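PDB 3EW1: rhizavidin from Rhizobium etli, which binds biotin with high affinity as a dimeric member of the avidin family. Local coordinates for residues A13-S18 with I29-F34; W19-G24 with G117-Q122. All coordinates share one frame; numbering follows the deposited sequence. Where two conformers were deposited one is given.

Contact 1 of 2, residues A13-S18 with I29-F34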
ATOM      1  N   ALA B  13      11.601  18.620   0.963  1.00 31.80           N
ATOM      2  CA  ALA B  13      10.578  18.177   0.024  1.00 29.88           C
ATOM      3  C   ALA B  13      10.473  16.649   0.021  1.00 28.31           C
ATOM      4  O   ALA B  13       9.433  16.084  -0.363  1.00 26.70           O
ATOM      5  CB  ALA B  13      10.918  18.676  -1.386  1.00 30.63           C
ATOM      6  N   SER B  14      11.551  15.976   0.417  1.00 25.91           N
ATOM      7  CA  SER B  14      11.522  14.514   0.456  1.00 24.48           C
ATOM      8  C   SER B  14      12.096  14.022   1.773  1.00 23.29           C
ATOM      9  O   SER B  14      12.653  14.807   2.552  1.00 23.13           O
ATOM     10  CB  SER B  14      12.288  13.940  -0.733  1.00 25.42           C
ATOM     11  OG  SER B  14      13.618  14.414  -0.712  1.00 28.65           O
ATOM     12  N   ALA B  15      11.958  12.727   2.025  1.00 21.67           N
ATOM     13  CA  ALA B  15      12.419  12.107   3.258  1.00 20.96           C
ATOM     14  C   ALA B  15      13.039  10.758   2.947  1.00 20.60           C
ATOM     15  O   ALA B  15      12.531  10.022   2.106  1.00 20.92           O
ATOM     16  CB  ALA B  15      11.256  11.926   4.220  1.00 20.53           C
ATOM     17  N   SER B  16      14.123  10.459   3.638  0.50 20.37           N
ATOM     18  CA  SER B  16      14.764   9.174   3.632  0.50 20.51           C
ATOM     19  C   SER B  16      14.888   8.810   5.090  0.50 20.38           C
ATOM     20  O   SER B  16      15.506   9.549   5.846  0.50 20.56           O
ATOM     21  CB  SER B  16      16.135   9.313   3.010  0.50 20.66           C
ATOM     22  OG  SER B  16      16.016   9.647   1.645  0.50 21.49           O
ATOM     23  N   SER B  17      14.260   7.729   5.522  1.00 20.11           N
ATOM     24  CA  SER B  17      14.237   7.432   6.964  1.00 20.11           C
ATOM     25  C   SER B  17      14.075   5.967   7.267  1.00 20.87           C
ATOM     26  O   SER B  17      13.419   5.236   6.529  1.00 20.08           O
ATOM     27  CB  SER B  17      13.134   8.250   7.652  1.00 20.15           C
ATOM     28  OG  SER B  17      11.865   8.081   7.047  1.00 20.87           O
ATOM     29  N   SER B  18      14.638   5.564   8.395  1.00 20.40           N
ATOM     30  CA  SER B  18      14.583   4.192   8.887  1.00 20.18           C
ATOM     31  C   SER B  18      13.708   4.101  10.132  1.00 20.75           C
ATOM     32  O   SER B  18      13.589   5.085  10.912  1.00 21.22           O
ATOM     33  CB  SER B  18      15.987   3.709   9.227  1.00 20.59           C
ATOM     34  OG  SER B  18      16.786   3.764   8.047  1.00 21.38           O
ATOM     35  N   ILE B  29      12.532   3.770   4.264  1.00 19.67           N
ATOM     36  CA  ILE B  29      11.586   4.367   3.304  1.00 21.15           C
ATOM     37  C   ILE B  29      12.094   5.660   2.690  1.00 20.38           C
ATOM     38  O   ILE B  29      12.969   6.333   3.232  1.00 22.27           O
ATOM     39  CB  ILE B  29      10.142   4.577   3.868  1.00 21.30           C
ATOM     40  CG1 ILE B  29      10.093   5.675   4.943  1.00 21.78           C
ATOM     41  CG2 ILE B  29       9.556   3.240   4.334  1.00 21.38           C
ATOM     42  CD1 ILE B  29       8.697   5.878   5.523  1.00 22.51           C
ATOM     43  N   GLN B  30      11.561   5.953   1.511  1.00 20.08           N
ATOM     44  CA  GLN B  30      11.804   7.192   0.817  1.00 19.56           C
ATOM     45  C   GLN B  30      10.445   7.727   0.492  1.00 18.03           C
ATOM     46  O   GLN B  30       9.621   7.038  -0.119  1.00 18.88           O
ATOM     47  CB  GLN B  30      12.584   6.997  -0.498  1.00 19.55           C
ATOM     48  CG  GLN B  30      13.969   6.432  -0.290  1.00 21.72           C
ATOM     49  CD  GLN B  30      13.963   4.903  -0.235  1.00 27.13           C
ATOM     50  OE1 GLN B  30      13.209   4.248  -0.968  1.00 31.93           O
ATOM     51  NE2 GLN B  30      14.823   4.330   0.589  1.00 29.59           N
ATOM     52  N   VAL B  31      10.180   8.951   0.878  1.00 16.66           N
ATOM     53  CA  VAL B  31       8.929   9.618   0.588  1.00 17.37           C
ATOM     54  C   VAL B  31       9.246  10.790  -0.325  1.00 17.29           C
ATOM     55  O   VAL B  31      10.055  11.642   0.036  1.00 18.92           O
ATOM     56  CB  VAL B  31       8.261  10.150   1.888  1.00 16.77           C
ATOM     57  CG1 VAL B  31       6.936  10.819   1.551  1.00 18.71           C
ATOM     58  CG2 VAL B  31       8.090   9.036   2.920  1.00 19.11           C
ATOM     59  N   ASP B  32       8.700  10.795  -1.545  1.00 17.56           N
ATOM     60  CA  ASP B  32       8.991  11.885  -2.446  1.00 18.26           C
ATOM     61  C   ASP B  32       8.010  13.059  -2.316  1.00 18.60           C
ATOM     62  O   ASP B  32       7.041  12.986  -1.573  1.00 19.13           O
ATOM     63  CB  ASP B  32       9.185  11.399  -3.901  1.00 19.74           C
ATOM     64  CG  ASP B  32       7.886  11.053  -4.617  1.00 21.34           C
ATOM     65  OD1 ASP B  32       6.775  11.390  -4.141  1.00 22.70           O
ATOM     66  OD2 ASP B  32       7.996  10.431  -5.725  1.00 24.29           O
ATOM     67  N   SER B  33       8.290  14.128  -3.046  1.00 18.35           N
ATOM     68  CA  SER B  33       7.489  15.351  -2.938  1.00 20.18           C
ATOM     69  C   SER B  33       6.055  15.225  -3.494  1.00 20.20           C
ATOM     70  O   SER B  33       5.221  16.114  -3.244  1.00 21.12           O
ATOM     71  CB  SER B  33       8.229  16.506  -3.608  1.00 20.39           C
ATOM     72  OG  SER B  33       8.334  16.239  -4.997  1.00 24.46           O
ATOM     73  N   PHE B  34       5.776  14.122  -4.216  1.00 19.79           N
ATOM     74  CA  PHE B  34       4.487  13.845  -4.829  1.00 20.07           C
ATOM     75  C   PHE B  34       3.653  12.878  -4.005  1.00 20.22           C
ATOM     76  O   PHE B  34       2.551  12.501  -4.399  1.00 22.12           O
ATOM     77  CB  PHE B  34       4.720  13.261  -6.247  1.00 19.97           C
ATOM     78  CG  PHE B  34       5.409  14.210  -7.166  1.00 20.57           C
ATOM     79  CD1 PHE B  34       6.739  14.022  -7.513  1.00 21.09           C
ATOM     80  CD2 PHE B  34       4.743  15.339  -7.631  1.00 20.41           C
ATOM     81  CE1 PHE B  34       7.411  14.947  -8.346  1.00 23.25           C
ATOM     82  CE2 PHE B  34       5.404  16.261  -8.465  1.00 20.68           C
ATOM     83  CZ  PHE B  34       6.732  16.051  -8.812  1.00 21.61           C
TER
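Ile29 and Ser17 open the ladder between the first two strands of the avidin barrel, strands 15-21 and 26-31, which form an antiparallel beta hairpin. They make a hydrogen-bonded pair: Ile29 N gives a nearly straight bond of 2.8 Å to Ser17 O, and Ser17 N answers to Ile29 O. Ile29 has CG1 between its own backbone N and carbonyl carbon (chi1 69°), which brings that methylene alongside the Ser17 hydroxyl, CG1 to OG 3.7 Å. The hydroxyl oxygen accepts a hydrogen bond from Trp19 NE1, two residues on along its strand.

Gln30 faces Ser16 in a non-hydrogen-bonded pair, on the sheet face opposite to Ile29. Here the backbones close up through CA-H...O contacts, Gln30 CA lying 3.2 Å from Ala15 O. Val31 restores the bonded pattern with Ala15, Val31 N to Ala15 O 2.9 Å and Ala15 N to Val31 O 3.0 Å. Their side chains share the face of Ile29 and Ser17, and the two CB atoms touch at 4.2 Å.

Past Val31 the ladder stops. Asp32 turns its side chain away and closes an Asx turn, OD1 taking the amide of Phe34 from above the carboxylate plane; the same oxygen also accepts from Asn36 N. Ser33 ends the contact, its CA 3.3 Å from Ala13 O and its CB 4.1 Å from Ala13 CB.

Contact 2 of 2, residues W19-G24 with G117-Q122; sequences WQNQSG and GQDTFQ
Asn21 and Asp119, both biotin-binding residues, meet through a weak bond from Asn21 ND2 to Asp119 OD2 (3.0 Å), bent to 123° at the hydrogen, with amide and carboxylate planes 66° apart. Gln22 grips the same strand twice. Its NE2 reaches Asp119 OD1 at 2.9 Å from above the carboxylate plane, the oxygen lying close to the Gln22 amide plane, while OE1 receives Thr120 N at 2.8 Å. The bend at chi2 (-68°) folds the glutamine chain back so that its amide can span both neighbours. Beside them, Asn21 CB sits over one face of the Phe121 ring, 3.8 Å from the centroid, a CH-pi contact displaced toward the rim.

One step out, the backbones hold these groups in place. Gln20 and Gln122 form an antiparallel hydrogen-bonded pair, Gln20 N to Gln122 O 2.9 Å and Gln122 N to Gln20 O 2.8 Å, and Trp19 CB packs on Phe121 CB. Asn21 OD1 accepts from Ser23 N in an Asx turn and also from Ser25 N, which steadies the amide. Asp119 OD2 is further held by Trp85 NE1, and a water links OD1 to Ser23 OG. With an alanine in place of Asp119, Gln22 NE2 and Trp85 NE1 would probably each lose a carboxylate acceptor, and Asn21 ND2 its weak one, while the Asn21 amide would still be held through OD1.

The contact closes the barrel, bringing the first strand, 15-21, against the last, 111-124. Strand 95-108 flanks the last strand, with Trp19 packed on its Thr96 and Ile98; from strand 36-42, Tyr41 touches Asn21, Asp119 and Phe121.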
ATOM      1  N   TRP B  19      13.137   2.919  10.334  1.00 20.96           N
ATOM      2  CA  TRP B  19      12.087   2.669  11.309  1.00 21.11           C
ATOM      3  C   TRP B  19      12.216   1.245  11.814  1.00 20.81           C
ATOM      4  O   TRP B  19      12.662   0.338  11.059  1.00 20.76           O
ATOM      5  CB  TRP B  19      10.708   2.877  10.663  1.00 21.27           C
ATOM      6  CG  TRP B  19      10.590   4.221  10.035  1.00 20.43           C
ATOM      7  CD1 TRP B  19      11.025   4.579   8.800  1.00 20.42           C
ATOM      8  CD2 TRP B  19      10.044   5.423  10.623  1.00 20.34           C
ATOM      9  NE1 TRP B  19      10.771   5.904   8.564  1.00 19.77           N
ATOM     10  CE2 TRP B  19      10.190   6.450   9.678  1.00 20.45           C
ATOM     11  CE3 TRP B  19       9.427   5.715  11.847  1.00 20.74           C
ATOM     12  CZ2 TRP B  19       9.759   7.744   9.900  1.00 20.16           C
ATOM     13  CZ3 TRP B  19       9.000   7.013  12.078  1.00 19.24           C
ATOM     14  CH2 TRP B  19       9.170   8.021  11.114  1.00 20.40           C
ATOM     15  N   GLN B  20      11.873   1.053  13.089  1.00 20.50           N
ATOM     16  CA  GLN B  20      11.852  -0.265  13.729  1.00 20.41           C
ATOM     17  C   GLN B  20      10.525  -0.468  14.443  1.00 20.76           C
ATOM     18  O   GLN B  20      10.113   0.401  15.228  1.00 20.01           O
ATOM     19  CB  GLN B  20      12.992  -0.381  14.742  1.00 21.28           C
ATOM     20  CG  GLN B  20      13.091  -1.759  15.342  1.00 24.09           C
ATOM     21  CD  GLN B  20      13.982  -1.785  16.554  1.00 28.71           C
ATOM     22  OE1 GLN B  20      14.888  -2.601  16.639  1.00 30.88           O
ATOM     23  NE2 GLN B  20      13.730  -0.877  17.506  1.00 29.52           N
ATOM     24  N   ASN B  21       9.825  -1.578  14.199  1.00 20.71           N
ATOM     25  CA  ASN B  21       8.602  -1.842  14.981  1.00 21.58           C
ATOM     26  C   ASN B  21       8.880  -2.639  16.261  1.00 22.36           C
ATOM     27  O   ASN B  21      10.027  -3.002  16.541  1.00 20.80           O
ATOM     28  CB  ASN B  21       7.444  -2.438  14.148  1.00 22.09           C
ATOM     29  CG  ASN B  21       7.652  -3.898  13.774  1.00 21.05           C
ATOM     30  OD1 ASN B  21       8.478  -4.596  14.334  1.00 18.83           O
ATOM     31  ND2 ASN B  21       6.897  -4.361  12.773  1.00 20.20           N
ATOM     32  N   GLN B  22       7.824  -2.879  17.034  1.00 23.40           N
ATOM     33  CA  GLN B  22       7.923  -3.564  18.320  1.00 25.69           C
ATOM     34  C   GLN B  22       8.383  -5.027  18.255  1.00 26.62           C
ATOM     35  O   GLN B  22       8.735  -5.629  19.297  1.00 26.65           O
ATOM     36  CB  GLN B  22       6.582  -3.435  19.056  1.00 25.43           C
ATOM     37  CG  GLN B  22       5.449  -4.355  18.551  1.00 28.57           C
ATOM     38  CD  GLN B  22       4.933  -3.999  17.128  1.00 29.79           C
ATOM     39  OE1 GLN B  22       4.814  -2.830  16.770  1.00 27.92           O
ATOM     40  NE2 GLN B  22       4.618  -5.017  16.344  1.00 31.92           N
ATOM     41  N   SER B  23       8.362  -5.602  17.046  1.00 26.91           N
ATOM     42  CA  SER B  23       8.753  -6.992  16.823  1.00 27.54           C
ATOM     43  C   SER B  23      10.178  -7.074  16.339  1.00 27.07           C
ATOM     44  O   SER B  23      10.734  -8.188  16.127  1.00 28.44           O
ATOM     45  CB  SER B  23       7.849  -7.632  15.771  1.00 28.98           C
ATOM     46  OG  SER B  23       6.493  -7.582  16.147  1.00 32.16           O
ATOM     47  N   GLY B  24      10.775  -5.905  16.121  1.00 26.22           N
ATOM     48  CA  GLY B  24      12.153  -5.849  15.669  1.00 25.09           C
ATOM     49  C   GLY B  24      12.276  -5.765  14.160  1.00 23.66           C
ATOM     50  O   GLY B  24      13.381  -5.692  13.620  1.00 23.81           O
ATOM     51  N   GLY B 117      -3.694  -7.194  12.608  1.00 25.68           N
ATOM     52  CA  GLY B 117      -2.837  -6.823  13.738  1.00 25.34           C
ATOM     53  C   GLY B 117      -2.501  -5.347  13.786  1.00 24.73           C
ATOM     54  O   GLY B 117      -3.039  -4.550  13.037  1.00 23.85           O
ATOM     55  N   GLN B 118      -1.596  -4.998  14.685  1.00 25.25           N
ATOM     56  CA  GLN B 118      -1.135  -3.637  14.819  1.00 25.33           C
ATOM     57  C   GLN B 118       0.367  -3.611  14.961  1.00 24.62           C
ATOM     58  O   GLN B 118       0.945  -4.458  15.658  1.00 25.49           O
ATOM     59  CB  GLN B 118      -1.726  -2.998  16.070  1.00 27.08           C
ATOM     60  CG  GLN B 118      -3.196  -2.668  16.003  1.00 32.38           C
ATOM     61  CD  GLN B 118      -3.885  -3.090  17.284  1.00 39.78           C
ATOM     62  OE1 GLN B 118      -4.131  -2.278  18.185  1.00 43.34           O
ATOM     63  NE2 GLN B 118      -4.155  -4.390  17.396  1.00 42.17           N
ATOM     64  N   ASP B 119       0.999  -2.614  14.342  1.00 23.03           N
ATOM     65  CA  ASP B 119       2.439  -2.388  14.485  1.00 21.85           C
ATOM     66  C   ASP B 119       2.631  -0.906  14.734  1.00 22.05           C
ATOM     67  O   ASP B 119       1.953  -0.092  14.122  1.00 20.67           O
ATOM     68  CB  ASP B 119       3.196  -2.674  13.186  1.00 21.57           C
ATOM     69  CG  ASP B 119       3.486  -4.121  12.960  1.00 22.71           C
ATOM     70  OD1 ASP B 119       3.217  -4.979  13.818  1.00 24.86           O
ATOM     71  OD2 ASP B 119       3.997  -4.415  11.860  1.00 21.36           O
ATOM     72  N   THR B 120       3.589  -0.570  15.600  1.00 20.97           N
ATOM     73  CA  THR B 120       4.035   0.805  15.771  1.00 22.14           C
ATOM     74  C   THR B 120       5.529   0.860  15.513  1.00 21.40           C
ATOM     75  O   THR B 120       6.298   0.147  16.171  1.00 22.42           O
ATOM     76  CB  THR B 120       3.721   1.323  17.206  1.00 22.56           C
ATOM     77  OG1 THR B 120       2.306   1.353  17.365  1.00 24.83           O
ATOM     78  CG2 THR B 120       4.298   2.756  17.454  1.00 23.31           C
ATOM     79  N   PHE B 121       5.924   1.738  14.586  1.00 18.94           N
ATOM     80  CA  PHE B 121       7.296   1.896  14.138  1.00 19.25           C
ATOM     81  C   PHE B 121       7.923   3.120  14.791  1.00 20.25           C
ATOM     82  O   PHE B 121       7.342   4.184  14.693  1.00 21.67           O
ATOM     83  CB  PHE B 121       7.304   2.087  12.599  1.00 20.29           C
ATOM     84  CG  PHE B 121       6.889   0.864  11.834  1.00 19.58           C
ATOM     85  CD1 PHE B 121       5.531   0.595  11.566  1.00 15.94           C
ATOM     86  CD2 PHE B 121       7.826  -0.054  11.439  1.00 17.10           C
ATOM     87  CE1 PHE B 121       5.132  -0.561  10.838  1.00 17.60           C
ATOM     88  CE2 PHE B 121       7.418  -1.217  10.696  1.00 16.17           C
ATOM     89  CZ  PHE B 121       6.080  -1.448  10.459  1.00 18.13           C
ATOM     90  N   GLN B 122       9.123   2.965  15.366  1.00 20.48           N
ATOM     91  CA  GLN B 122       9.882   4.101  15.893  1.00 20.98           C
ATOM     92  C   GLN B 122      10.940   4.547  14.898  1.00 20.14           C
ATOM     93  O   GLN B 122      11.608   3.700  14.264  1.00 19.19           O
ATOM     94  CB  GLN B 122      10.612   3.699  17.187  1.00 21.19           C
ATOM     95  CG  GLN B 122       9.695   3.185  18.242  1.00 25.18           C
ATOM     96  CD  GLN B 122       8.641   4.181  18.684  1.00 28.51           C
ATOM     97  OE1 GLN B 122       8.910   5.374  18.838  1.00 32.00           O
ATOM     98  NE2 GLN B 122       7.433   3.692  18.897  1.00 31.89           N
TER
HETATM   99  O   HOH W   1       4.053  -7.903  14.315  1.00 47.83           O

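Both contacts use strand 15-21, which pairs on one edge with strand 26-31 (contact 1) and on the other with strand 111-124 (contact 2). Their centres lie 19 Å apart, on opposite sides of the chain's centre. Along the chain the segments alternate: 13-18, 19-24, 29-34, then 117-122. Contact 1 is thus a local hairpin, whereas contact 2 joins the two ends of the eight-stranded sheet and closes the barrel. They touch where Ile29 CD1 packs 3.7 Å from Trp19 NE1. Strand 15-21 therefore runs from a surface ladder at its start to the biotin-binding Asn21 at its end, where Asp119 of the last strand meets it.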